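PDB 5GZT: chitinase from Paenibacillus sp. FPU-7, which probably cleaves internal beta-1,4 linkages of chitin and chitodextrins at random, as an endo-acting glycosidase with two family 18 regions. Local coordinates for residues V280-A285 against Y306-I311; T318-A323 against N342-N347; A664-L669 against A725-D730; Y729-V734 against I758-G763. All coordinates share one frame; numbering follows the deposited sequence.

Contact 1: V280-A285 against Y306-I311; sequences VSYIPA and YAFGRI
Ala285 and Tyr306 meet where two parallel strands part: the methyl CB of Ala285 rests 3.4 Å from Tyr306 CZ and 3.3 Å from Tyr306 OH. The ring gets there because CG stands anti to the backbone N of Tyr306 (chi1 -171°). On the other face of the sheet the methyl of Ala307 meets the edge of the Tyr282 ring, near its plane, with Tyr282 CD2 3.8 Å from Ala307 CB. Further along that ring, Tyr282 CE2 comes within 4.1 Å of Phe308 CE1. The Phe308 ring turns back over its own predecessor, whose methyl sits over the ring centre, and the peptide bond joining Ala307 to Phe308 is cis.

Two backbone bonds fix this register. Ala307 N donates to Ile283 O (2.9 Å, 165°), and Ala285 N donates to Ala307 O at 2.8 Å, more bent at 143°.

Second-shell partners hold the polar ends. Tyr282 OH bonds to Asp407, which belongs to the DxDxE sequence motif of family 18, while Tyr306 OH bonds to Asp344 and Asn347. Strands 264-284 and 303-312 are neighbours in the TIM barrel. Strand 619-623 pairs with the first of them on its other side and brings Trp623 against Tyr282 and Phe308, whereas helix 344-352 packs against Ile283 and Tyr306.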
loop_
_atom_site.group_PDB
_atom_site.type_symbol
_atom_site.label_atom_id
_atom_site.label_comp_id
_atom_site.label_asym_id
_atom_site.label_seq_id
_atom_site.Cartn_x
_atom_site.Cartn_y
_atom_site.Cartn_z
ATOM N N VAL B 280 1.524 0.184 -0.219
ATOM C CA VAL B 280 2.637 -0.176 0.624
ATOM C C VAL B 280 3.421 1.089 1.017
ATOM O O VAL B 280 4.075 1.686 0.185
ATOM C CB VAL B 280 3.575 -1.141 -0.075
ATOM C CG1 VAL B 280 4.859 -1.333 0.723
ATOM C CG2 VAL B 280 2.866 -2.495 -0.213
ATOM N N SER B 281 3.269 1.482 2.266
ATOM C CA SER B 281 3.996 2.602 2.877
ATOM C C SER B 281 5.261 2.155 3.613
ATOM O O SER B 281 5.167 1.492 4.628
ATOM C CB SER B 281 3.050 3.381 3.803
ATOM O OG SER B 281 3.748 4.367 4.589
ATOM N N TYR B 282 6.435 2.466 3.080
ATOM C CA TYR B 282 7.713 2.206 3.756
ATOM C C TYR B 282 7.822 3.238 4.855
ATOM O O TYR B 282 7.521 4.416 4.619
ATOM C CB TYR B 282 8.941 2.344 2.851
ATOM C CG TYR B 282 9.338 1.086 2.112
ATOM C CD1 TYR B 282 8.771 0.767 0.883
ATOM C CD2 TYR B 282 10.278 0.217 2.613
ATOM C CE1 TYR B 282 9.160 -0.375 0.180
ATOM C CE2 TYR B 282 10.640 -0.931 1.911
ATOM C CZ TYR B 282 10.076 -1.236 0.692
ATOM O OH TYR B 282 10.451 -2.350 -0.044
ATOM N N ILE B 283 8.234 2.795 6.046
ATOM C CA ILE B 283 8.400 3.643 7.225
ATOM C C ILE B 283 9.787 3.396 7.758
ATOM O O ILE B 283 10.128 2.270 8.018
ATOM C CB ILE B 283 7.380 3.280 8.307
ATOM C CG1 ILE B 283 6.031 3.921 7.977
ATOM C CG2 ILE B 283 7.845 3.759 9.691
ATOM C CD1 ILE B 283 5.809 5.290 8.611
ATOM N N PRO B 284 10.588 4.460 7.966
ATOM C CA PRO B 284 11.964 4.285 8.302
ATOM C C PRO B 284 12.145 3.963 9.795
ATOM O O PRO B 284 11.489 4.556 10.652
ATOM C CB PRO B 284 12.564 5.672 8.049
ATOM C CG PRO B 284 11.455 6.593 8.278
ATOM C CD PRO B 284 10.240 5.876 7.776
ATOM N N ALA B 285 13.106 3.117 10.059
ATOM C CA ALA B 285 13.381 2.641 11.409
ATOM C C ALA B 285 14.056 3.690 12.249
ATOM O O ALA B 285 14.015 3.610 13.469
ATOM C CB ALA B 285 14.257 1.400 11.347
ATOM N N TYR B 306 8.351 -1.919 7.733
ATOM C CA TYR B 306 9.346 -1.360 8.656
ATOM C C TYR B 306 10.683 -1.520 8.003
ATOM O O TYR B 306 11.137 -2.636 7.726
ATOM C CB TYR B 306 9.316 -2.025 10.033
ATOM C CG TYR B 306 10.176 -1.331 11.088
ATOM C CD1 TYR B 306 9.799 -0.117 11.604
ATOM C CD2 TYR B 306 11.348 -1.894 11.542
ATOM C CE1 TYR B 306 10.566 0.527 12.565
ATOM C CE2 TYR B 306 12.113 -1.281 12.528
ATOM C CZ TYR B 306 11.727 -0.061 13.023
ATOM O OH TYR B 306 12.461 0.550 14.004
ATOM N N ALA B 307 11.297 -0.369 7.665
ATOM C CA ALA B 307 12.498 -0.339 6.911
ATOM C C ALA B 307 13.666 0.091 7.831
ATOM O O ALA B 307 13.897 1.304 8.046
ATOM C CB ALA B 307 12.343 0.638 5.796
ATOM N N PHE B 308 14.465 -0.824 8.340
ATOM C CA PHE B 308 14.679 -2.179 7.877
ATOM C C PHE B 308 15.199 -3.042 9.049
ATOM O O PHE B 308 15.856 -2.546 10.052
ATOM C CB PHE B 308 15.807 -2.204 6.862
ATOM C CG PHE B 308 15.496 -1.488 5.558
ATOM C CD1 PHE B 308 14.695 -2.103 4.587
ATOM C CD2 PHE B 308 16.084 -0.276 5.258
ATOM C CE1 PHE B 308 14.446 -1.497 3.387
ATOM C CE2 PHE B 308 15.833 0.375 4.064
ATOM C CZ PHE B 308 15.013 -0.223 3.124
ATOM N N GLY B 309 14.936 -4.333 8.891
ATOM C CA GLY B 309 15.732 -5.338 9.532
ATOM C C GLY B 309 17.007 -5.568 8.801
ATOM O O GLY B 309 17.096 -5.363 7.608
ATOM N N ARG B 310 18.024 -6.034 9.532
ATOM C CA ARG B 310 19.344 -6.227 8.982
ATOM C C ARG B 310 19.903 -7.639 9.214
ATOM O O ARG B 310 19.363 -8.461 9.980
ATOM C CB ARG B 310 20.270 -5.145 9.516
ATOM C CG ARG B 310 19.988 -3.732 8.974
ATOM C CD ARG B 310 20.265 -3.701 7.486
ATOM N NE ARG B 310 19.717 -2.600 6.713
ATOM C CZ ARG B 310 20.340 -1.445 6.474
ATOM N NH1 ARG B 310 21.518 -1.181 6.992
ATOM N NH2 ARG B 310 19.775 -0.552 5.680
ATOM N N ILE B 311 20.995 -7.908 8.534
ATOM C CA ILE B 311 21.635 -9.187 8.705
ATOM C C ILE B 311 22.963 -9.090 9.458
ATOM O O ILE B 311 23.915 -8.477 8.970
ATOM C CB ILE B 311 21.856 -9.838 7.358
ATOM C CG1 ILE B 311 20.495 -9.927 6.636
ATOM C CG2 ILE B 311 22.499 -11.222 7.537
ATOM C CD1 ILE B 311 20.609 -10.381 5.213
#

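Contact 2: T318-A323 against N342-N347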
loop_
_atom_site.group_PDB
_atom_site.type_symbol
_atom_site.label_atom_id
_atom_site.label_comp_id
_atom_site.label_asym_id
_atom_site.label_seq_id
_atom_site.Cartn_x
_atom_site.Cartn_y
_atom_site.Cartn_z
ATOM N N THR B 318 17.524 -6.182 14.527
ATOM C CA THR B 318 17.144 -4.799 14.360
ATOM C C THR B 318 18.336 -3.976 13.783
ATOM O O THR B 318 19.519 -4.396 13.844
ATOM C CB THR B 318 16.640 -4.183 15.670
ATOM O OG1 THR B 318 17.634 -4.332 16.660
ATOM C CG2 THR B 318 15.404 -4.796 16.138
ATOM N N ILE B 319 18.038 -2.833 13.138
ATOM C CA ILE B 319 19.091 -2.032 12.460
ATOM C C ILE B 319 20.159 -1.492 13.443
ATOM O O ILE B 319 21.335 -1.346 13.100
ATOM C CB ILE B 319 18.472 -0.890 11.614
ATOM C CG1 ILE B 319 19.436 -0.367 10.583
ATOM C CG2 ILE B 319 17.896 0.207 12.491
ATOM C CD1 ILE B 319 18.774 0.636 9.590
ATOM N N LYS B 320 19.761 -1.233 14.670
ATOM C CA LYS B 320 20.765 -0.869 15.714
ATOM C C LYS B 320 21.876 -1.873 15.916
ATOM O O LYS B 320 22.954 -1.511 16.380
ATOM C CB LYS B 320 20.099 -0.580 17.075
ATOM C CG LYS B 320 19.580 -1.823 17.781
ATOM C CD LYS B 320 18.576 -1.499 18.883
ATOM C CE LYS B 320 19.254 -0.722 20.002
ATOM N NZ LYS B 320 18.357 0.127 20.868
ATOM N N GLU B 321 21.646 -3.112 15.498
ATOM C CA GLU B 321 22.652 -4.167 15.575
ATOM C C GLU B 321 23.480 -4.327 14.352
ATOM O O GLU B 321 24.228 -5.287 14.258
ATOM C CB GLU B 321 21.945 -5.462 15.898
ATOM C CG GLU B 321 21.199 -5.359 17.236
ATOM C CD GLU B 321 20.664 -6.687 17.752
ATOM O OE1 GLU B 321 21.339 -7.742 17.547
ATOM O OE2 GLU B 321 19.565 -6.671 18.359
ATOM N N ASP B 322 23.361 -3.412 13.400
ATOM C CA ASP B 322 24.081 -3.515 12.110
ATOM C C ASP B 322 25.177 -2.491 12.114
ATOM O O ASP B 322 24.894 -1.296 11.942
ATOM C CB ASP B 322 23.144 -3.248 10.889
ATOM C CG ASP B 322 23.867 -3.357 9.557
ATOM O OD1 ASP B 322 25.050 -3.755 9.551
ATOM O OD2 ASP B 322 23.261 -3.082 8.491
ATOM N N ALA B 323 26.425 -2.940 12.266
ATOM C CA ALA B 323 27.545 -2.009 12.527
ATOM C C ALA B 323 27.895 -1.198 11.325
ATOM O O ALA B 323 28.478 -0.128 11.461
ATOM C CB ALA B 323 28.800 -2.734 12.999
ATOM N N ASN B 342 19.156 3.246 18.422
ATOM C CA ASN B 342 17.911 3.350 17.624
ATOM C C ASN B 342 16.753 2.572 18.287
ATOM O O ASN B 342 16.886 1.417 18.543
ATOM C CB ASN B 342 18.164 2.822 16.213
ATOM C CG ASN B 342 17.065 3.241 15.275
ATOM O OD1 ASN B 342 16.913 4.441 15.025
ATOM N ND2 ASN B 342 16.183 2.289 14.925
ATOM N N PRO B 343 15.619 3.206 18.562
ATOM C CA PRO B 343 14.546 2.593 19.297
ATOM C C PRO B 343 13.596 1.645 18.541
ATOM O O PRO B 343 12.394 1.868 18.507
ATOM C CB PRO B 343 13.775 3.802 19.785
ATOM C CG PRO B 343 13.902 4.727 18.643
ATOM C CD PRO B 343 15.296 4.601 18.227
ATOM N N ASP B 344 14.148 0.542 18.069
ATOM C CA ASP B 344 13.448 -0.358 17.196
ATOM C C ASP B 344 12.237 -1.007 17.853
ATOM O O ASP B 344 11.117 -1.099 17.226
ATOM C CB ASP B 344 14.397 -1.374 16.574
ATOM C CG ASP B 344 15.266 -0.770 15.503
ATOM O OD1 ASP B 344 14.750 -0.485 14.347
ATOM O OD2 ASP B 344 16.465 -0.534 15.833
ATOM N N GLU B 345 12.399 -1.372 19.127
ATOM C CA GLU B 345 11.344 -2.092 19.811
ATOM C C GLU B 345 10.231 -1.150 20.129
ATOM O O GLU B 345 9.055 -1.484 19.938
ATOM C CB GLU B 345 11.873 -2.821 21.067
ATOM C CG GLU B 345 12.956 -3.849 20.721
ATOM C CD GLU B 345 13.118 -5.003 21.724
ATOM O OE1 GLU B 345 12.851 -4.805 22.942
ATOM O OE2 GLU B 345 13.560 -6.104 21.281
ATOM N N SER B 346 10.562 0.026 20.621
ATOM C CA SER B 346 9.541 1.059 20.760
ATOM C C SER B 346 8.795 1.347 19.392
ATOM O O SER B 346 7.560 1.484 19.321
ATOM C CB SER B 346 10.224 2.350 21.217
ATOM O OG SER B 346 9.245 3.311 21.508
ATOM N N ASN B 347 9.583 1.466 18.329
ATOM C CA ASN B 347 9.033 1.822 16.995
ATOM C C ASN B 347 7.995 0.801 16.578
ATOM O O ASN B 347 6.765 1.142 16.368
ATOM C CB ASN B 347 10.165 1.863 16.006
ATOM C CG ASN B 347 10.877 3.197 15.980
ATOM O OD1 ASN B 347 10.467 4.147 16.568
ATOM N ND2 ASN B 347 11.930 3.262 15.246
HETATM O O HOH W 1 15.328 -2.367 12.617
HETATM O O HOH W 2 15.121 -1.095 20.666
#
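Thr318 and Asp344 run alongside each other with their tips pointing opposite ways, Thr318 CG2 lying 3.6 Å from Asp344 CB. The Ile319 side chain lies across the same aspartate, nearly perpendicular to it, and its branch CG2 also comes within 3.6 Å of Asn342 ND2. Lys320 passes alongside Asp344 in the opposite sense. Its CG lies between the backbone N and the carbonyl carbon (chi1 73°) and the chain bends at chi3, which brings NZ round to Asn342 O at 3.0 Å, above the carbonyl plane. That oxygen takes a second bond, from Asp344 N, on the opposite face, closing the inverse gamma turn centred on Pro343. With an alanine here the ammonium group is gone, which is likely to leave Asn342 O without its bond from across the contact and the flank of Asp344 less covered.

The Asp344 carboxylate is gripped from several sides: Asn342 ND2 donates to OD2 almost straight (3.0 Å, 170°), while OD1, besides its partner Tyr306, accepts from a water that in turn accepts from Ile319 N. Asn342 ND2 also binds Ala285 O. The 3-10 turn 319-321 is thereby tied to the start of helix 344-352, within one of the long connections that carry a TIM barrel from strand to helix, here from strand 303-312 towards strand 362-368.

Contact 3: A664-L669 against A725-D730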
loop_
_atom_site.group_PDB
_atom_site.type_symbol
_atom_site.label_atom_id
_atom_site.label_comp_id
_atom_site.label_asym_id
_atom_site.label_seq_id
_atom_site.Cartn_x
_atom_site.Cartn_y
_atom_site.Cartn_z
ATOM N N ALA B 664 -11.351 50.284 2.918
ATOM C CA ALA B 664 -10.691 51.372 3.710
ATOM C C ALA B 664 -11.718 52.404 4.136
ATOM O O ALA B 664 -11.578 52.992 5.159
ATOM C CB ALA B 664 -9.690 52.051 2.770
ATOM N N THR B 665 -12.752 52.661 3.333
ATOM C CA THR B 665 -13.836 53.600 3.737
ATOM C C THR B 665 -15.150 52.922 3.355
ATOM O O THR B 665 -15.153 51.741 3.022
ATOM C CB THR B 665 -13.764 54.957 3.027
ATOM O OG1 THR B 665 -13.985 54.788 1.641
ATOM C CG2 THR B 665 -12.370 55.695 3.298
ATOM N N TYR B 666 -16.264 53.630 3.425
ATOM C CA TYR B 666 -17.501 53.059 2.934
ATOM C C TYR B 666 -17.407 52.728 1.475
ATOM O O TYR B 666 -18.103 51.853 1.043
ATOM C CB TYR B 666 -18.718 53.986 3.212
ATOM C CG TYR B 666 -19.310 53.879 4.623
ATOM C CD1 TYR B 666 -19.552 52.658 5.155
ATOM C CD2 TYR B 666 -19.587 54.994 5.404
ATOM C CE1 TYR B 666 -20.050 52.490 6.434
ATOM C CE2 TYR B 666 -20.174 54.849 6.690
ATOM C CZ TYR B 666 -20.365 53.580 7.201
ATOM O OH TYR B 666 -20.889 53.241 8.447
ATOM N N THR B 667 -16.640 53.472 0.664
ATOM C CA THR B 667 -16.602 53.179 -0.742
ATOM C C THR B 667 -15.203 52.840 -1.311
ATOM O O THR B 667 -15.120 52.349 -2.434
ATOM C CB THR B 667 -17.174 54.269 -1.570
ATOM O OG1 THR B 667 -16.488 55.483 -1.320
ATOM C CG2 THR B 667 -18.690 54.512 -1.209
ATOM N N GLN B 668 -14.132 53.092 -0.574
ATOM C CA GLN B 668 -12.776 52.804 -1.184
ATOM C C GLN B 668 -12.309 51.389 -0.846
ATOM O O GLN B 668 -12.198 51.044 0.342
ATOM C CB GLN B 668 -11.765 53.853 -0.744
ATOM C CG GLN B 668 -10.689 54.166 -1.808
ATOM C CD GLN B 668 -11.165 54.518 -3.253
ATOM O OE1 GLN B 668 -12.234 55.142 -3.494
ATOM N NE2 GLN B 668 -10.328 54.101 -4.243
ATOM N N LEU B 669 -12.130 50.578 -1.894
ATOM C CA LEU B 669 -11.635 49.222 -1.728
ATOM C C LEU B 669 -10.151 49.233 -2.071
ATOM O O LEU B 669 -9.836 49.561 -3.183
ATOM C CB LEU B 669 -12.371 48.337 -2.688
ATOM C CG LEU B 669 -11.952 46.880 -2.685
ATOM C CD1 LEU B 669 -12.235 46.190 -1.393
ATOM C CD2 LEU B 669 -12.690 46.203 -3.794
ATOM N N ALA B 725 -19.610 51.655 -5.936
ATOM C CA ALA B 725 -20.630 52.613 -6.393
ATOM C C ALA B 725 -21.508 53.164 -5.232
ATOM O O ALA B 725 -21.908 54.304 -5.273
ATOM C CB ALA B 725 -21.505 51.996 -7.514
ATOM N N SER B 726 -21.718 52.372 -4.190
ATOM C CA SER B 726 -22.509 52.779 -3.030
ATOM C C SER B 726 -21.839 52.222 -1.766
ATOM O O SER B 726 -20.919 51.310 -1.855
ATOM C CB SER B 726 -23.951 52.287 -3.263
ATOM O OG SER B 726 -24.058 50.909 -3.141
ATOM N N ASN B 727 -22.254 52.728 -0.615
ATOM C CA ASN B 727 -21.575 52.426 0.617
ATOM C C ASN B 727 -21.624 50.918 0.907
ATOM O O ASN B 727 -22.675 50.284 0.699
ATOM C CB ASN B 727 -22.173 53.198 1.789
ATOM C CG ASN B 727 -21.936 54.688 1.711
ATOM O OD1 ASN B 727 -21.145 55.141 0.946
ATOM N ND2 ASN B 727 -22.667 55.468 2.533
ATOM N N VAL B 728 -20.531 50.385 1.483
ATOM C CA VAL B 728 -20.473 48.978 1.814
ATOM C C VAL B 728 -20.570 48.899 3.330
ATOM O O VAL B 728 -19.641 49.280 4.025
ATOM C CB VAL B 728 -19.146 48.335 1.282
ATOM C CG1 VAL B 728 -19.014 46.936 1.817
ATOM C CG2 VAL B 728 -19.092 48.417 -0.217
ATOM N N TYR B 729 -21.738 48.471 3.825
ATOM C CA TYR B 729 -22.050 48.331 5.284
ATOM C C TYR B 729 -21.857 46.939 5.785
ATOM O O TYR B 729 -21.750 46.719 6.995
ATOM C CB TYR B 729 -23.535 48.699 5.558
ATOM C CG TYR B 729 -23.830 50.137 5.295
ATOM C CD1 TYR B 729 -23.395 51.123 6.190
ATOM C CD2 TYR B 729 -24.492 50.524 4.172
ATOM C CE1 TYR B 729 -23.590 52.481 5.909
ATOM C CE2 TYR B 729 -24.736 51.873 3.898
ATOM C CZ TYR B 729 -24.273 52.846 4.767
ATOM O OH TYR B 729 -24.503 54.151 4.478
ATOM N N ASP B 730 -21.981 45.958 4.923
ATOM C CA ASP B 730 -21.843 44.564 5.348
ATOM C C ASP B 730 -20.840 43.807 4.466
ATOM O O ASP B 730 -20.556 44.249 3.423
ATOM C CB ASP B 730 -23.166 43.882 5.199
ATOM C CG ASP B 730 -24.125 44.311 6.299
ATOM O OD1 ASP B 730 -23.890 43.984 7.503
ATOM O OD2 ASP B 730 -25.022 45.005 5.900
HETATM O O HOH W 3 -16.998 49.652 4.105
#
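The Tyr666 ring has Tyr729 over one face and the ammonium group of Lys761 over the opposite one, the latter a cation-pi contact. Tyr729 CE1 lies 3.6 Å from Tyr666 CE1, but the two ring planes are inclined at 52°, so the pair is neither a parallel stack nor an edge-to-face one. At the edge of Tyr666, in its plane, comes the carbonyl oxygen of Val728, 3.6 Å from Tyr666 CD1. The amide of Asn727 lies on the Tyr729 side, nearer the root of the side chain, turned only 22° from the Tyr666 ring plane, with Asn727 OD1 3.5 Å from Tyr666 CB.

The amide is held at its nitrogen. Asn727 ND2 donates to Tyr729 OH (3.0 Å, 175°) in the amide plane, a bond that holds Asn727 and Tyr729 together as one surface against Tyr666. Asn727 OD1 touches the methyl of Thr667 at 3.3 Å from CG2, the branch set opposite the carbonyl carbon of Thr667.

Backbone atoms complete the join. Val728 N donates to Tyr666 O at 2.9 Å, and a water donates to both Thr665 O and Val728 O. Thr665 OG1 shapes the bend from within, accepting from the backbone N of both Thr667 and Gln668 in an ST motif.

This surface contact lies in the immunoglobulin-like domain. It joins the loop ahead of strand 668-678 to the one linking strands 714-723 and 732-738; Thr667 is further bound through its backbone to Val724, and Phe762 packs against Tyr666.

Contact 4: Y729-V734 against I758-G763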
loop_
_atom_site.group_PDB
_atom_site.type_symbol
_atom_site.label_atom_id
_atom_site.label_comp_id
_atom_site.label_asym_id
_atom_site.label_seq_id
_atom_site.Cartn_x
_atom_site.Cartn_y
_atom_site.Cartn_z
ATOM N N TYR B 729 -21.738 48.471 3.825
ATOM C CA TYR B 729 -22.050 48.331 5.284
ATOM C C TYR B 729 -21.857 46.939 5.785
ATOM O O TYR B 729 -21.750 46.719 6.995
ATOM C CB TYR B 729 -23.535 48.699 5.558
ATOM C CG TYR B 729 -23.830 50.137 5.295
ATOM C CD1 TYR B 729 -23.395 51.123 6.190
ATOM C CD2 TYR B 729 -24.492 50.524 4.172
ATOM C CE1 TYR B 729 -23.590 52.481 5.909
ATOM C CE2 TYR B 729 -24.736 51.873 3.898
ATOM C CZ TYR B 729 -24.273 52.846 4.767
ATOM O OH TYR B 729 -24.503 54.151 4.478
ATOM N N ASP B 730 -21.981 45.958 4.923
ATOM C CA ASP B 730 -21.843 44.564 5.348
ATOM C C ASP B 730 -20.840 43.807 4.466
ATOM O O ASP B 730 -20.556 44.249 3.423
ATOM C CB ASP B 730 -23.166 43.882 5.199
ATOM C CG ASP B 730 -24.125 44.311 6.299
ATOM O OD1 ASP B 730 -23.890 43.984 7.503
ATOM O OD2 ASP B 730 -25.022 45.005 5.900
ATOM N N PRO B 731 -20.418 42.626 4.873
ATOM C CA PRO B 731 -19.422 41.919 4.040
ATOM C C PRO B 731 -20.029 41.533 2.679
ATOM O O PRO B 731 -21.230 41.342 2.590
ATOM C CB PRO B 731 -19.110 40.696 4.861
ATOM C CG PRO B 731 -19.340 41.058 6.239
ATOM C CD PRO B 731 -20.583 41.962 6.180
ATOM N N ILE B 732 -19.182 41.427 1.671
ATOM C CA ILE B 732 -19.511 40.958 0.367
ATOM C C ILE B 732 -18.929 39.558 0.198
ATOM O O ILE B 732 -17.700 39.344 0.404
ATOM C CB ILE B 732 -18.943 41.904 -0.678
ATOM C CG1 ILE B 732 -19.561 43.350 -0.518
ATOM C CG2 ILE B 732 -19.217 41.312 -2.085
ATOM C CD1 ILE B 732 -18.865 44.407 -1.306
ATOM N N ASP B 733 -19.789 38.588 -0.144
ATOM C CA ASP B 733 -19.328 37.235 -0.374
ATOM C C ASP B 733 -18.733 37.128 -1.783
ATOM O O ASP B 733 -19.363 37.472 -2.752
ATOM C CB ASP B 733 -20.472 36.200 -0.161
ATOM C CG ASP B 733 -19.963 34.731 -0.276
ATOM O OD1 ASP B 733 -18.846 34.399 0.287
ATOM O OD2 ASP B 733 -20.685 33.923 -0.883
ATOM N N VAL B 734 -17.504 36.662 -1.883
ATOM C CA VAL B 734 -16.810 36.444 -3.152
ATOM C C VAL B 734 -16.655 34.927 -3.380
ATOM O O VAL B 734 -16.279 34.232 -2.459
ATOM C CB VAL B 734 -15.431 37.159 -3.145
ATOM C CG1 VAL B 734 -14.689 36.954 -4.462
ATOM C CG2 VAL B 734 -15.633 38.626 -2.944
ATOM N N ILE B 758 -14.872 40.214 1.059
ATOM C CA ILE B 758 -14.629 41.639 1.213
ATOM C C ILE B 758 -15.281 42.139 2.475
ATOM O O ILE B 758 -16.514 42.149 2.533
ATOM C CB ILE B 758 -15.087 42.390 0.011
ATOM C CG1 ILE B 758 -14.237 42.009 -1.181
ATOM C CG2 ILE B 758 -14.955 43.902 0.212
ATOM C CD1 ILE B 758 -14.738 42.552 -2.532
ATOM N N MET B 759 -14.473 42.558 3.468
ATOM C CA MET B 759 -14.953 43.024 4.754
ATOM C C MET B 759 -15.246 44.509 4.704
ATOM O O MET B 759 -14.519 45.312 4.047
ATOM C CB MET B 759 -13.977 42.736 5.868
ATOM C CG MET B 759 -13.824 41.247 6.137
ATOM S SD MET B 759 -15.244 40.587 7.154
ATOM C CE MET B 759 -15.274 41.685 8.467
ATOM N N PRO B 760 -16.372 44.919 5.281
ATOM C CA PRO B 760 -16.632 46.399 5.400
ATOM C C PRO B 760 -15.637 47.067 6.392
ATOM O O PRO B 760 -14.908 46.390 7.112
ATOM C CB PRO B 760 -18.060 46.434 5.973
ATOM C CG PRO B 760 -18.099 45.241 6.863
ATOM C CD PRO B 760 -17.280 44.146 6.151
ATOM N N LYS B 761 -15.575 48.396 6.396
ATOM C CA LYS B 761 -14.457 49.133 6.889
ATOM C C LYS B 761 -14.225 48.959 8.371
ATOM O O LYS B 761 -13.092 49.119 8.779
ATOM C CB LYS B 761 -14.597 50.594 6.554
ATOM C CG LYS B 761 -15.758 51.292 7.281
ATOM C CD LYS B 761 -15.633 52.810 7.132
ATOM C CE LYS B 761 -16.730 53.533 7.906
ATOM N NZ LYS B 761 -16.703 54.971 7.578
ATOM N N PHE B 762 -15.241 48.560 9.169
ATOM C CA PHE B 762 -14.996 48.369 10.579
ATOM C C PHE B 762 -14.454 47.015 10.920
ATOM O O PHE B 762 -14.132 46.762 12.083
ATOM C CB PHE B 762 -16.240 48.717 11.477
ATOM C CG PHE B 762 -16.616 50.187 11.446
ATOM C CD1 PHE B 762 -15.672 51.159 11.804
ATOM C CD2 PHE B 762 -17.904 50.594 11.078
ATOM C CE1 PHE B 762 -16.009 52.526 11.809
ATOM C CE2 PHE B 762 -18.237 51.953 11.061
ATOM C CZ PHE B 762 -17.282 52.932 11.431
ATOM N N GLY B 763 -14.318 46.122 9.926
ATOM C CA GLY B 763 -13.647 44.871 10.200
ATOM C C GLY B 763 -14.489 43.798 10.898
ATOM O O GLY B 763 -15.724 43.754 10.758
#
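Pro760 lies against the backbone of residues 729 to 731, and its ring can be traced atom by atom. CB sits 3.8 Å from Tyr729 C, beside the carbonyl group. The next atom, CG, is 3.9 Å from Asp730 C, and CD turns to the neighbouring proline, 3.7 Å from Pro731 CG, the two rings crossing at a slant. Replacing Pro760 by a glycine would probably open a gap beside Pro731 and leave the chain at the start of the following turn freer to move.

Past the prolines the chains become an antiparallel ladder. Ile732 and Ile758 form a hydrogen-bonded pair, Ile732 N giving to Ile758 O (2.9 Å, 168°) and Ile758 N to Ile732 O (3.0 Å, 154°). Their side chains lie on one face, with CB of Ile732 3.9 Å from CB of Ile758. In Ile758, CG1 is anti to the carbonyl carbon (chi1 -66°) and the branch runs on extended, so that CD1 reaches Val734 CG2 at 4.0 Å.

The type I turn Pro760-Gly763 follows, leading from strand 754-759 to strand 765-771 of the second TIM barrel, whose Arg1109 touches Pro731 and Met759. Across this contact the polar work is done by main chain alone and the side chains meet through hydrocarbon and sulfur. Since Pro760 has no N-H to give to Asp730, the ladder cannot carry on in the same pattern.

In the fold
Contacts 1 and 2 are buried and belong to the first family 18 barrel, where a side chain and a backbone carbonyl of contact 1 are hydrogen-bonded to contact 2. Strand pairing and aromatic rings dominate contact 1, whereas contact 2, at the rim of the same barrel, works through a carboxylate, an amide, a lysine and water. Contacts 3 and 4 are joined more closely still along the chain, sharing Tyr729 and Asp730, with centres about 8 Å apart in and beside the immunoglobulin-like domain. Contact 3 is a surface join of tyrosines and loops; contact 4 is partly buried, with main-chain hydrogen bonds and apolar side chains. Contacts 1 and 3 lie about 60 Å apart between centres.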